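Local coordinates for Lon211 (Mycobacterium tuberculosis, PDB 6VBK), which probably binds protein substrates for the ATP-dependent protease Lon, of which it forms the N-terminal domain, at residues 190-195 and 199-204; 137-142 and 166-171; 144-149 and 178-183; 68-73 and 185-190; 14-19 and 74-79. One frame throughout, in Å; residues are numbered along the deposited sequence.

How the interactions relate
From the N terminus, interaction 5 closes the first loop, bringing the strand segment 14-19 against the hairpin loop 74-79. Interaction 4 opens inside that loop, at 68-73, and closes at 185-190, so the two cross; together they bind two neighbouring strands of the sheet to the hairpin loop and to helix 183-191. Nested within the long loop of interaction 4 lie interactions 2 and 3. These cross each other, tying helix 133-153 to helix 168-173 and to the turn after it. Interaction 1 follows in series, joining helix 183-191 to helix 195-207, whose side chains also pack on those of interaction 2.

Interaction 1 of 5, residues 190-195 and 199-204; sequences LETVDV and LELVIG
Thr192 and Leu201 reach toward each other tip to tip where the chain turns from helix 183-191 into helix 195-207, two consecutive members of the helical part of this LON substrate-binding domain. The fork of Thr192 receives one methyl: Leu201 CD1 lies 3.6 Å from OG1 and 4.0 Å from CG2. Thr192 is the first residue to leave helical geometry, and its first torsion of 59° sets OG1 between the backbone N and the carbonyl carbon, turned back to make a weak hydrogen bond with Glu188 O in the last turn. Threonine suits such a place because its hydroxyl can address the helix end while its methyl still offers an apolar surface to the leucine.

The second pair is arranged quite differently. Val195 and Leu199 stand side by side and point the same way, one helical turn apart, with Val195 CG2 4.0 Å from Leu199 CD1. Both turn toward helix 168-173, where each touches Pro168, so the two branched chains present a joint apolar surface to their neighbour. The same two residues are joined by the first-turn bond of the new helix, from Leu199 N to Val195 O, 3.1 Å long and nearly straight at 173°. Asp194 precedes this turn as N-cap, its OD2 accepting from Glu197 N, while Arg198 NH1 is hydrogen-bonded to Thr192 O, a further tie between linker and helix. The leucine side chain also packs beside the carbonyl that its backbone N addresses: Leu199 CG is 3.6 Å from Val195 O.

Interaction 2 of 5, residues 137-142 and 166-171; sequences ELAKEY and DDPSTL
Leu171 and Tyr142 overlap side by side, pointing opposite ways, where helix 168-173 packs on helix 133-153, and this is the dense part of the contact. The branch point of the leucine meets the edge of the ring, near its plane, with Leu171 CG 3.6 Å from Tyr142 CD2. The ring stands there because its CG is anti to the backbone N (chi1 177°), which carries it out alongside the other helix. One turn earlier Ala139 gives the closest backbone approach: its single methyl lets the helices come near, Ala139 CB touching Leu171 CD2 at 3.8 Å and Pro168 CB at 3.9 Å. Proline fits the first turn of a helix, where its missing N-H costs no helical bond.

Away from this core the contact becomes polar. A water lies 2.7 Å from Tyr142 OH and donates a weak bond to Leu171 O. On the exposed start of the short helix Asp167 acts as N-cap, its OD2 accepting from Thr170 N at 3.0 Å from above the carboxylate plane. Val202 and Thr206 of helix 195-207 also pack on the tyrosine.

The grip between the two helices is therefore apolar and rests on shape, whereas polar groups serve the helix start and the tyrosine hydroxyl; the ring is amphipathic, with carbon toward leucine and oxygen toward water.

Interaction 3 of 5, residues 144-149 and 178-183; sequences GLVSAI and APYLTD
Tyr180 holds the third position of a type I beta turn, Ala178 to Leu181, and faces Ile149 on helix 133-153 with the two CA atoms 9.7 Å apart. Pro179 suits the second position, since its ring fixes the phi angle that such a turn needs. The wide backbone spacing is bridged by long side chains that come from opposite directions.

Ile149 lays its CD1 methyl over one face of the tyrosine ring in a CH-pi contact, 4.1 Å from the centroid and 19° off the ring normal. Its other branch works nearer the rim, with Ile149 CG2 3.6 Å from Tyr180 CE2. The opposite face is covered by Ala178 CB, 3.5 Å above the ring plane, so the ring is clasped between its own turn and the helix. A first torsion of 53° swings Tyr180 CG between the backbone N and the carbonyl carbon, folding the ring back over Ala178. At the far end Val146 crosses the tyrosine at about a right angle, and its CG2 lies 3.9 Å from Tyr180 OH.

Around this pair, Thr206 and Leu210 also pack on Ile149, and the ring of His209 meets that of Tyr180, bringing the C-terminal end of the chain into the cluster. The attraction between helix and turn is thus dispersive: methyl groups against a polarisable ring, with the ring's orientation set by contacts on both faces.

Interaction 4 of 5, residues 68-73 and 185-190; sequences LVPRLN and QKIEVL
Pro70 presses its ring against Ile187 and Leu190, residues three apart and so on one side of helix 183-191. Its CB meets Ile187 CG1 and its CG meets Leu190 CD2, each pair modelled at 3.4 Å; both are tighter than usual for carbon atoms, and the exact values are doubtful. Pro70 and Ile187 run antiparallel to each other as they pass, and Ile187 CD1 also touches Pro70 CB, at 3.7 Å. With CG anti to the backbone N (chi1 -180°), Leu190 extends to the proline and meets its ring at a slant; its CD2 also lies 3.8 Å from Pro70 CD. A compact, rigid ring suits this buried place, offering carbon to two branched side chains.

In the next layer, Val23 packs on Ile187, while Leu25, Val79 and Thr81 pack against Leu190. The proline is held by its strand: backbone bonds join Val69 to Leu17 and Leu19, and Arg71 to Leu19. On the helix side, Arg105 is hydrogen-bonded to the carbonyls of Val189 and Leu190 near the helix end.

The result is helix-on-sheet packing, which here joins the beta-rich part of the LON substrate-binding domain to its helical part.

Interaction 5 of 5, residues 14-19 and 74-79; sequences LPVLPL and GRYADV
Tyr76 lies across Val16 and Pro18, fastening the loop of a beta hairpin, formed by the antiparallel strands 65-70 and 79-88, over the neighbouring strand 9-19 of the mixed sheet. The tyrosine can be followed outward from its backbone. CB carries the side chain off the loop, and a first torsion of -74° places CG anti to the carbonyl carbon, which turns the ring in toward the strand. Along one side of the ring the contact then builds up: CD2 of Tyr76 lies 4.0 Å from Val16 CG1, and CE2 comes closer to the same methyl, at 3.5 Å. Past CZ, the hydroxyl leaves the apolar patch and makes a weak hydrogen bond with Arg71 NH2, so the ring ends on a polar group at the margin of the contact.

Val16 and Pro18 suit their role because, two residues apart on a strand, they direct their CB atoms toward the same side, while Leu17 between them turns the other way, to Val40 and Ile44 of helix 38-50. Val16 CG1 is the branch anti to the backbone N (chi1 172°), the one held out to the tyrosine. Val69, on the strand next to 9-19, touches both Val16 and Tyr76 and joins them in a small apolar cluster. Beyond the valine, the last touch falls on the proline: Pro18 CB sits 4.2 Å from Tyr76 CE2.

Interaction 1 of 5, residues 190-195 and 199-204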
# COMPACT_ATOMS: atom_id res chain seq x y z
N LEU B 190 16.32 -13.75 5.08
CA LEU B 190 15.43 -12.98 4.23
C LEU B 190 14.06 -12.80 4.87
O LEU B 190 13.36 -11.83 4.58
CB LEU B 190 15.30 -13.67 2.87
CG LEU B 190 14.41 -13.03 1.80
CD1 LEU B 190 14.86 -11.61 1.53
CD2 LEU B 190 14.44 -13.86 0.53
N GLU B 191 13.73 -13.71 5.80
CA GLU B 191 12.41 -13.72 6.48
C GLU B 191 12.31 -12.69 7.62
O GLU B 191 11.28 -12.01 7.68
CB GLU B 191 12.13 -15.11 7.05
CG GLU B 191 10.97 -15.12 8.03
CD GLU B 191 10.96 -16.27 9.03
OE1 GLU B 191 10.70 -16.01 10.22
OE2 GLU B 191 11.21 -17.41 8.61
N THR B 192 13.34 -12.54 8.46
CA THR B 192 13.18 -11.63 9.63
C THR B 192 13.61 -10.20 9.31
O THR B 192 14.82 -9.96 9.16
CB THR B 192 13.88 -12.21 10.87
OG1 THR B 192 15.27 -12.39 10.59
CG2 THR B 192 13.26 -13.51 11.33
N VAL B 193 12.64 -9.28 9.25
CA VAL B 193 12.87 -7.84 8.95
C VAL B 193 13.67 -7.16 10.06
O VAL B 193 14.60 -6.40 9.73
CB VAL B 193 11.54 -7.11 8.67
CG1 VAL B 193 10.95 -7.51 7.33
CG2 VAL B 193 10.52 -7.32 9.78
N ASP B 194 13.36 -7.45 11.33
CA ASP B 194 14.06 -6.80 12.47
C ASP B 194 15.56 -7.10 12.40
O ASP B 194 15.91 -8.29 12.31
CB ASP B 194 13.48 -7.22 13.82
CG ASP B 194 14.11 -6.49 14.99
OD1 ASP B 194 13.92 -5.26 15.08
OD2 ASP B 194 14.79 -7.14 15.79
N VAL B 195 16.40 -6.07 12.48
CA VAL B 195 17.84 -6.28 12.40
C VAL B 195 18.38 -6.94 13.67
O VAL B 195 19.35 -7.70 13.61
CB VAL B 195 18.56 -4.94 12.10
CG1 VAL B 195 18.30 -3.93 13.20
CG2 VAL B 195 20.05 -5.16 11.90
N LEU B 199 20.81 -10.41 13.37
CA LEU B 199 22.13 -10.49 13.98
C LEU B 199 22.16 -11.55 15.07
O LEU B 199 23.06 -12.39 15.11
CB LEU B 199 22.54 -9.12 14.53
CG LEU B 199 22.92 -8.06 13.49
CD1 LEU B 199 22.96 -6.68 14.12
CD2 LEU B 199 24.27 -8.40 12.86
N GLU B 200 21.16 -11.52 15.96
CA GLU B 200 21.03 -12.54 16.99
C GLU B 200 20.82 -13.93 16.39
O GLU B 200 21.16 -14.93 17.04
CB GLU B 200 19.88 -12.14 17.92
CG GLU B 200 20.09 -10.91 18.77
CD GLU B 200 18.87 -10.58 19.61
OE1 GLU B 200 17.81 -11.19 19.37
OE2 GLU B 200 18.95 -9.69 20.48
N LEU B 201 20.29 -14.02 15.17
CA LEU B 201 20.20 -15.31 14.48
C LEU B 201 21.54 -15.73 13.90
O LEU B 201 21.99 -16.86 14.11
CB LEU B 201 19.15 -15.25 13.38
CG LEU B 201 17.68 -15.44 13.77
CD1 LEU B 201 16.76 -15.00 12.64
CD2 LEU B 201 17.42 -16.88 14.15
N VAL B 202 22.20 -14.83 13.16
CA VAL B 202 23.42 -15.21 12.46
C VAL B 202 24.59 -15.36 13.43
O VAL B 202 25.53 -16.13 13.17
CB VAL B 202 23.73 -14.20 11.34
CG1 VAL B 202 24.06 -12.83 11.92
CG2 VAL B 202 24.86 -14.70 10.45
N ILE B 203 24.57 -14.64 14.55
CA ILE B 203 25.63 -14.78 15.55
C ILE B 203 25.65 -16.19 16.11
O ILE B 203 26.72 -16.79 16.29
CB ILE B 203 25.48 -13.72 16.65
CG1 ILE B 203 25.98 -12.36 16.17
CG2 ILE B 203 26.21 -14.14 17.92
CD1 ILE B 203 25.72 -11.23 17.15
N GLY B 204 24.47 -16.75 16.39
CA GLY B 204 24.41 -18.12 16.88
C GLY B 204 24.86 -19.14 15.85
O GLY B 204 25.57 -20.09 16.18

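Interaction 2 of 5, residues 137-142 and 166-171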
# COMPACT_ATOMS: atom_id res chain seq x y z
N GLU B 137 25.50 -3.18 19.26
CA GLU B 137 26.32 -4.13 20.00
C GLU B 137 26.30 -5.51 19.35
O GLU B 137 27.30 -6.24 19.42
CB GLU B 137 25.85 -4.23 21.45
CG GLU B 137 26.20 -3.03 22.31
CD GLU B 137 25.03 -2.09 22.52
OE1 GLU B 137 25.16 -0.89 22.20
OE2 GLU B 137 23.98 -2.55 23.01
N LEU B 138 25.18 -5.89 18.72
CA LEU B 138 25.14 -7.15 17.99
C LEU B 138 26.07 -7.11 16.79
O LEU B 138 26.70 -8.12 16.45
CB LEU B 138 23.71 -7.44 17.54
CG LEU B 138 22.63 -7.46 18.62
CD1 LEU B 138 21.25 -7.54 18.00
CD2 LEU B 138 22.85 -8.62 19.57
N ALA B 139 26.17 -5.95 16.13
CA ALA B 139 27.04 -5.83 14.96
C ALA B 139 28.51 -5.91 15.36
O ALA B 139 29.30 -6.56 14.67
CB ALA B 139 26.75 -4.52 14.23
N LYS B 140 28.88 -5.26 16.46
CA LYS B 140 30.27 -5.31 16.92
C LYS B 140 30.68 -6.73 17.29
O LYS B 140 31.79 -7.17 16.96
CB LYS B 140 30.46 -4.37 18.11
CG LYS B 140 31.91 -4.16 18.52
CD LYS B 140 32.00 -3.26 19.74
CE LYS B 140 33.42 -2.77 19.97
NZ LYS B 140 33.50 -1.85 21.14
N GLU B 141 29.79 -7.46 17.97
CA GLU B 141 30.08 -8.85 18.31
C GLU B 141 30.13 -9.73 17.06
O GLU B 141 30.99 -10.61 16.95
CB GLU B 141 29.04 -9.38 19.30
CG GLU B 141 29.06 -10.89 19.46
CD GLU B 141 28.14 -11.37 20.57
OE1 GLU B 141 27.76 -10.54 21.43
OE2 GLU B 141 27.79 -12.56 20.58
N TYR B 142 29.22 -9.50 16.11
CA TYR B 142 29.17 -10.33 14.92
C TYR B 142 30.38 -10.12 14.02
O TYR B 142 30.80 -11.05 13.32
CB TYR B 142 27.88 -10.07 14.14
CG TYR B 142 27.79 -10.84 12.85
CD1 TYR B 142 27.84 -12.23 12.84
CD2 TYR B 142 27.64 -10.18 11.63
CE1 TYR B 142 27.76 -12.94 11.66
CE2 TYR B 142 27.55 -10.89 10.45
CZ TYR B 142 27.62 -12.27 10.47
OH TYR B 142 27.53 -12.97 9.29
N ASP B 166 29.14 -0.09 8.61
CA ASP B 166 28.55 0.59 9.75
C ASP B 166 27.12 0.13 10.02
O ASP B 166 26.70 0.03 11.17
CB ASP B 166 28.58 2.11 9.52
CG ASP B 166 29.98 2.62 9.21
OD1 ASP B 166 30.84 2.60 10.11
OD2 ASP B 166 30.21 3.01 8.05
N ASP B 167 26.36 -0.15 8.96
CA ASP B 167 24.96 -0.50 9.11
C ASP B 167 24.82 -1.96 9.52
O ASP B 167 25.26 -2.84 8.78
CB ASP B 167 24.21 -0.25 7.80
CG ASP B 167 22.72 -0.48 7.94
OD1 ASP B 167 22.09 0.22 8.76
OD2 ASP B 167 22.19 -1.35 7.22
N PRO B 168 24.21 -2.25 10.67
CA PRO B 168 24.07 -3.65 11.09
C PRO B 168 23.21 -4.48 10.16
O PRO B 168 23.42 -5.70 10.06
CB PRO B 168 23.44 -3.54 12.49
CG PRO B 168 23.77 -2.15 12.95
CD PRO B 168 23.75 -1.31 11.71
N SER B 169 22.24 -3.87 9.48
CA SER B 169 21.40 -4.63 8.56
C SER B 169 22.20 -5.10 7.35
O SER B 169 22.10 -6.26 6.94
CB SER B 169 20.20 -3.78 8.12
OG SER B 169 19.33 -4.52 7.29
N THR B 170 23.01 -4.21 6.77
CA THR B 170 23.86 -4.60 5.65
C THR B 170 24.88 -5.64 6.07
O THR B 170 25.19 -6.56 5.31
CB THR B 170 24.56 -3.36 5.08
OG1 THR B 170 23.58 -2.37 4.75
CG2 THR B 170 25.34 -3.73 3.82
N LEU B 171 25.41 -5.52 7.29
CA LEU B 171 26.37 -6.49 7.80
C LEU B 171 25.74 -7.88 7.92
O LEU B 171 26.36 -8.88 7.56
CB LEU B 171 26.91 -6.04 9.15
CG LEU B 171 27.77 -7.04 9.93
CD1 LEU B 171 29.07 -7.32 9.19
CD2 LEU B 171 28.05 -6.53 11.33
O HOH W 1 28.18 -11.65 6.98

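Interaction 3 of 5, residues 144-149 and 178-183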
# COMPACT_ATOMS: atom_id res chain seq x y z
N GLY B 144 33.48 -9.68 14.95
CA GLY B 144 34.57 -10.52 15.44
C GLY B 144 34.43 -11.97 15.03
O GLY B 144 35.43 -12.66 14.81
N LEU B 145 33.19 -12.46 14.93
CA LEU B 145 32.97 -13.84 14.54
C LEU B 145 33.28 -14.05 13.06
O LEU B 145 33.99 -14.98 12.68
CB LEU B 145 31.53 -14.26 14.85
CG LEU B 145 31.04 -14.00 16.27
CD1 LEU B 145 29.60 -14.47 16.44
CD2 LEU B 145 31.94 -14.66 17.29
N VAL B 146 32.73 -13.18 12.20
CA VAL B 146 32.95 -13.34 10.76
C VAL B 146 34.40 -13.03 10.39
O VAL B 146 34.92 -13.56 9.41
CB VAL B 146 31.96 -12.46 9.98
CG1 VAL B 146 32.21 -10.98 10.24
CG2 VAL B 146 32.03 -12.77 8.49
N SER B 147 35.07 -12.18 11.18
CA SER B 147 36.47 -11.88 10.90
C SER B 147 37.35 -13.11 11.09
O SER B 147 38.26 -13.37 10.29
CB SER B 147 36.96 -10.74 11.78
OG SER B 147 36.32 -9.52 11.45
N ALA B 148 37.08 -13.90 12.14
CA ALA B 148 37.88 -15.10 12.38
C ALA B 148 37.72 -16.10 11.25
O ALA B 148 38.70 -16.74 10.83
CB ALA B 148 37.48 -15.72 13.72
N ILE B 149 36.50 -16.26 10.74
CA ILE B 149 36.27 -17.18 9.63
C ILE B 149 36.95 -16.67 8.36
O ILE B 149 37.60 -17.43 7.64
CB ILE B 149 34.76 -17.39 9.41
CG1 ILE B 149 34.14 -18.12 10.61
CG2 ILE B 149 34.50 -18.17 8.13
CD1 ILE B 149 32.67 -18.43 10.45
N ALA B 178 28.14 -16.26 2.26
CA ALA B 178 28.88 -17.24 3.05
C ALA B 178 28.57 -18.65 2.57
O ALA B 178 27.39 -19.04 2.55
CB ALA B 178 28.53 -17.11 4.52
N PRO B 179 29.57 -19.44 2.17
CA PRO B 179 29.29 -20.84 1.82
C PRO B 179 28.94 -21.70 3.02
O PRO B 179 28.27 -22.72 2.86
CB PRO B 179 30.59 -21.30 1.15
CG PRO B 179 31.65 -20.42 1.74
CD PRO B 179 30.99 -19.09 1.97
N TYR B 180 29.35 -21.30 4.22
CA TYR B 180 29.12 -22.10 5.41
C TYR B 180 27.70 -21.97 5.96
O TYR B 180 27.42 -22.51 7.03
CB TYR B 180 30.14 -21.74 6.50
CG TYR B 180 30.21 -20.27 6.83
CD1 TYR B 180 29.34 -19.70 7.75
CD2 TYR B 180 31.17 -19.45 6.24
CE1 TYR B 180 29.42 -18.36 8.07
CE2 TYR B 180 31.25 -18.11 6.55
CZ TYR B 180 30.37 -17.57 7.46
OH TYR B 180 30.44 -16.23 7.77
N LEU B 181 26.82 -21.27 5.25
CA LEU B 181 25.42 -21.15 5.64
C LEU B 181 24.54 -21.79 4.58
O LEU B 181 24.82 -21.68 3.38
CB LEU B 181 25.03 -19.68 5.84
CG LEU B 181 25.44 -19.03 7.17
CD1 LEU B 181 25.00 -17.58 7.21
CD2 LEU B 181 24.87 -19.80 8.35
N THR B 182 23.49 -22.46 5.02
CA THR B 182 22.57 -23.13 4.11
C THR B 182 21.47 -22.17 3.68
O THR B 182 21.22 -21.14 4.31
CB THR B 182 21.96 -24.36 4.77
OG1 THR B 182 21.01 -23.96 5.76
CG2 THR B 182 23.05 -25.20 5.43
N ASP B 183 20.79 -22.53 2.59
CA ASP B 183 19.75 -21.67 2.04
C ASP B 183 18.55 -21.58 2.97
O ASP B 183 17.91 -20.52 3.05
CB ASP B 183 19.32 -22.17 0.67
CG ASP B 183 20.49 -22.30 -0.29
OD1 ASP B 183 21.64 -22.34 0.18
OD2 ASP B 183 20.25 -22.34 -1.52

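Interaction 4 of 5, residues 68-73 and 185-190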
# COMPACT_ATOMS: atom_id res chain seq x y z
N LEU B 68 13.35 -11.27 -6.60
CA LEU B 68 14.16 -12.47 -6.45
C LEU B 68 13.61 -13.30 -5.30
O LEU B 68 13.78 -12.93 -4.13
CB LEU B 68 15.62 -12.10 -6.23
CG LEU B 68 16.20 -11.10 -7.23
CD1 LEU B 68 17.47 -10.47 -6.69
CD2 LEU B 68 16.47 -11.78 -8.57
N VAL B 69 12.95 -14.40 -5.62
CA VAL B 69 12.25 -15.22 -4.64
C VAL B 69 12.90 -16.60 -4.60
O VAL B 69 12.99 -17.28 -5.62
CB VAL B 69 10.75 -15.36 -4.97
CG1 VAL B 69 10.02 -16.06 -3.83
CG2 VAL B 69 10.15 -13.99 -5.25
N PRO B 70 13.41 -17.13 -3.35
CA PRO B 70 14.14 -18.54 -2.77
C PRO B 70 13.09 -19.65 -2.93
O PRO B 70 12.21 -19.73 -2.10
CB PRO B 70 14.48 -18.26 -1.31
CG PRO B 70 14.51 -16.76 -1.26
CD PRO B 70 13.32 -16.35 -2.11
N ARG B 71 13.16 -20.41 -4.03
CA ARG B 71 12.17 -21.50 -4.24
C ARG B 71 12.87 -22.83 -4.49
O ARG B 71 13.64 -22.92 -5.46
CB ARG B 71 11.29 -21.19 -5.46
CG ARG B 71 10.42 -22.36 -5.90
CD ARG B 71 9.81 -22.19 -7.28
NE ARG B 71 10.71 -22.56 -8.36
CZ ARG B 71 10.43 -22.39 -9.65
NH1 ARG B 71 11.31 -22.75 -10.57
NH2 ARG B 71 9.29 -21.84 -10.01
N LEU B 72 12.58 -23.84 -3.66
CA LEU B 72 13.15 -25.20 -3.88
C LEU B 72 11.97 -26.18 -3.97
O LEU B 72 11.25 -26.33 -2.97
CB LEU B 72 14.08 -25.57 -2.72
CG LEU B 72 13.40 -25.92 -1.39
CD1 LEU B 72 14.41 -26.44 -0.39
CD2 LEU B 72 12.65 -24.72 -0.83
N ASN B 73 11.79 -26.82 -5.13
CA ASN B 73 10.65 -27.76 -5.33
C ASN B 73 9.34 -27.06 -4.94
O ASN B 73 8.58 -27.65 -4.14
CB ASN B 73 10.86 -29.09 -4.59
CG ASN B 73 12.05 -29.87 -5.11
OD1 ASN B 73 13.16 -29.34 -5.18
ND2 ASN B 73 11.83 -31.13 -5.45
N GLN B 185 18.69 -21.47 6.14
CA GLN B 185 19.08 -20.39 7.05
C GLN B 185 19.02 -19.04 6.34
O GLN B 185 18.57 -18.05 6.93
CB GLN B 185 20.48 -20.65 7.60
CG GLN B 185 20.56 -21.76 8.63
CD GLN B 185 21.99 -22.10 9.01
OE1 GLN B 185 22.82 -22.40 8.15
NE2 GLN B 185 22.28 -22.05 10.31
N LYS B 186 19.48 -18.99 5.09
CA LYS B 186 19.47 -17.74 4.34
C LYS B 186 18.05 -17.24 4.10
O LYS B 186 17.80 -16.03 4.14
CB LYS B 186 20.21 -17.92 3.01
CG LYS B 186 21.70 -18.18 3.17
CD LYS B 186 22.37 -18.37 1.82
CE LYS B 186 23.86 -18.63 1.97
NZ LYS B 186 24.53 -18.80 0.65
N ILE B 187 17.11 -18.15 3.84
CA ILE B 187 15.72 -17.75 3.64
C ILE B 187 15.16 -17.14 4.93
O ILE B 187 14.40 -16.17 4.89
CB ILE B 187 14.88 -18.95 3.17
CG1 ILE B 187 15.29 -19.36 1.75
CG2 ILE B 187 13.39 -18.62 3.20
CD1 ILE B 187 14.80 -20.74 1.35
N GLU B 188 15.55 -17.70 6.08
CA GLU B 188 15.12 -17.13 7.35
C GLU B 188 15.74 -15.75 7.59
O GLU B 188 15.10 -14.89 8.20
CB GLU B 188 15.48 -18.07 8.50
CG GLU B 188 14.79 -17.72 9.81
CD GLU B 188 15.15 -18.67 10.94
OE1 GLU B 188 14.83 -18.35 12.10
OE2 GLU B 188 15.74 -19.73 10.66
N VAL B 189 16.97 -15.54 7.12
CA VAL B 189 17.55 -14.20 7.14
C VAL B 189 16.72 -13.27 6.26
O VAL B 189 16.43 -12.13 6.64
CB VAL B 189 19.02 -14.23 6.70
CG1 VAL B 189 19.63 -12.84 6.75
CG2 VAL B 189 19.82 -15.19 7.57
N LEU B 190 16.32 -13.75 5.08
CA LEU B 190 15.43 -12.98 4.23
C LEU B 190 14.06 -12.80 4.87
O LEU B 190 13.36 -11.83 4.58
CB LEU B 190 15.30 -13.67 2.87
CG LEU B 190 14.41 -13.03 1.80
CD1 LEU B 190 14.86 -11.61 1.53
CD2 LEU B 190 14.44 -13.86 0.53

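Interaction 5 of 5, residues 14-19 and 74-79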
# COMPACT_ATOMS: atom_id res chain seq x y z
N LEU B 14 5.63 -6.77 -9.12
CA LEU B 14 6.91 -7.15 -9.69
C LEU B 14 6.83 -8.54 -10.30
O LEU B 14 6.05 -9.39 -9.83
CB LEU B 14 8.02 -7.14 -8.62
CG LEU B 14 8.27 -5.80 -7.91
CD1 LEU B 14 9.14 -6.01 -6.69
CD2 LEU B 14 8.91 -4.81 -8.87
N PRO B 15 7.62 -8.82 -11.33
CA PRO B 15 7.70 -10.18 -11.86
C PRO B 15 8.59 -11.04 -10.98
O PRO B 15 9.62 -10.60 -10.47
CB PRO B 15 8.30 -9.99 -13.25
CG PRO B 15 9.14 -8.77 -13.11
CD PRO B 15 8.45 -7.88 -12.11
N VAL B 16 8.18 -12.29 -10.79
CA VAL B 16 8.89 -13.21 -9.90
C VAL B 16 10.03 -13.86 -10.67
O VAL B 16 9.81 -14.53 -11.68
CB VAL B 16 7.95 -14.27 -9.32
CG1 VAL B 16 8.75 -15.32 -8.56
CG2 VAL B 16 6.93 -13.62 -8.41
N LEU B 17 11.25 -13.64 -10.18
CA LEU B 17 12.45 -14.30 -10.76
C LEU B 17 12.85 -15.40 -9.78
O LEU B 17 13.47 -15.08 -8.76
CB LEU B 17 13.57 -13.28 -10.97
CG LEU B 17 14.64 -13.69 -11.98
CD1 LEU B 17 15.40 -12.48 -12.48
CD2 LEU B 17 15.58 -14.71 -11.38
N PRO B 18 12.43 -16.66 -9.99
CA PRO B 18 12.73 -17.74 -9.06
C PRO B 18 14.21 -18.15 -9.01
O PRO B 18 14.83 -18.20 -10.05
CB PRO B 18 11.89 -18.91 -9.60
CG PRO B 18 11.80 -18.63 -11.08
CD PRO B 18 11.69 -17.12 -11.16
N LEU B 19 14.70 -18.41 -7.80
CA LEU B 19 16.10 -18.86 -7.58
C LEU B 19 16.06 -20.30 -7.05
O LEU B 19 15.68 -20.48 -5.88
CB LEU B 19 16.76 -17.92 -6.57
CG LEU B 19 16.68 -16.43 -6.90
CD1 LEU B 19 17.25 -15.59 -5.77
CD2 LEU B 19 17.39 -16.13 -8.21
N GLY B 74 9.10 -25.85 -5.45
CA GLY B 74 7.87 -25.10 -5.12
C GLY B 74 7.97 -24.40 -3.77
O GLY B 74 9.10 -24.21 -3.29
N ARG B 75 6.83 -24.03 -3.19
CA ARG B 75 6.81 -23.36 -1.86
C ARG B 75 7.69 -22.10 -1.86
O ARG B 75 8.63 -22.04 -1.05
CB ARG B 75 7.15 -24.35 -0.73
CG ARG B 75 6.08 -25.40 -0.48
CD ARG B 75 6.26 -26.17 0.82
NE ARG B 75 7.48 -26.97 0.88
CZ ARG B 75 7.61 -28.20 0.40
NH1 ARG B 75 8.77 -28.83 0.49
NH2 ARG B 75 6.57 -28.80 -0.16
N TYR B 76 7.40 -21.15 -2.75
CA TYR B 76 8.10 -19.84 -2.83
C TYR B 76 8.09 -19.16 -1.45
O TYR B 76 7.03 -19.17 -0.77
CB TYR B 76 7.33 -18.90 -3.76
CG TYR B 76 7.46 -19.17 -5.23
CD1 TYR B 76 6.78 -20.22 -5.83
CD2 TYR B 76 8.23 -18.36 -6.04
CE1 TYR B 76 6.88 -20.47 -7.19
CE2 TYR B 76 8.34 -18.59 -7.41
CZ TYR B 76 7.66 -19.65 -7.98
OH TYR B 76 7.77 -19.89 -9.32
N ALA B 77 9.16 -18.44 -1.10
CA ALA B 77 9.24 -17.83 0.22
C ALA B 77 8.23 -16.69 0.34
O ALA B 77 7.81 -16.08 -0.64
CB ALA B 77 10.65 -17.31 0.49
N ASP B 78 7.84 -16.40 1.59
CA ASP B 78 6.89 -15.32 1.85
C ASP B 78 7.50 -13.94 1.64
O ASP B 78 6.75 -12.96 1.57
CB ASP B 78 6.34 -15.44 3.27
CG ASP B 78 7.43 -15.53 4.31
OD1 ASP B 78 8.02 -16.63 4.46
OD2 ASP B 78 7.71 -14.52 4.98
N VAL B 79 8.82 -13.84 1.53
CA VAL B 79 9.51 -12.58 1.31
C VAL B 79 10.50 -12.77 0.17
O VAL B 79 11.26 -13.75 0.16
CB VAL B 79 10.22 -12.08 2.58
CG1 VAL B 79 11.19 -10.95 2.25
CG2 VAL B 79 9.21 -11.62 3.61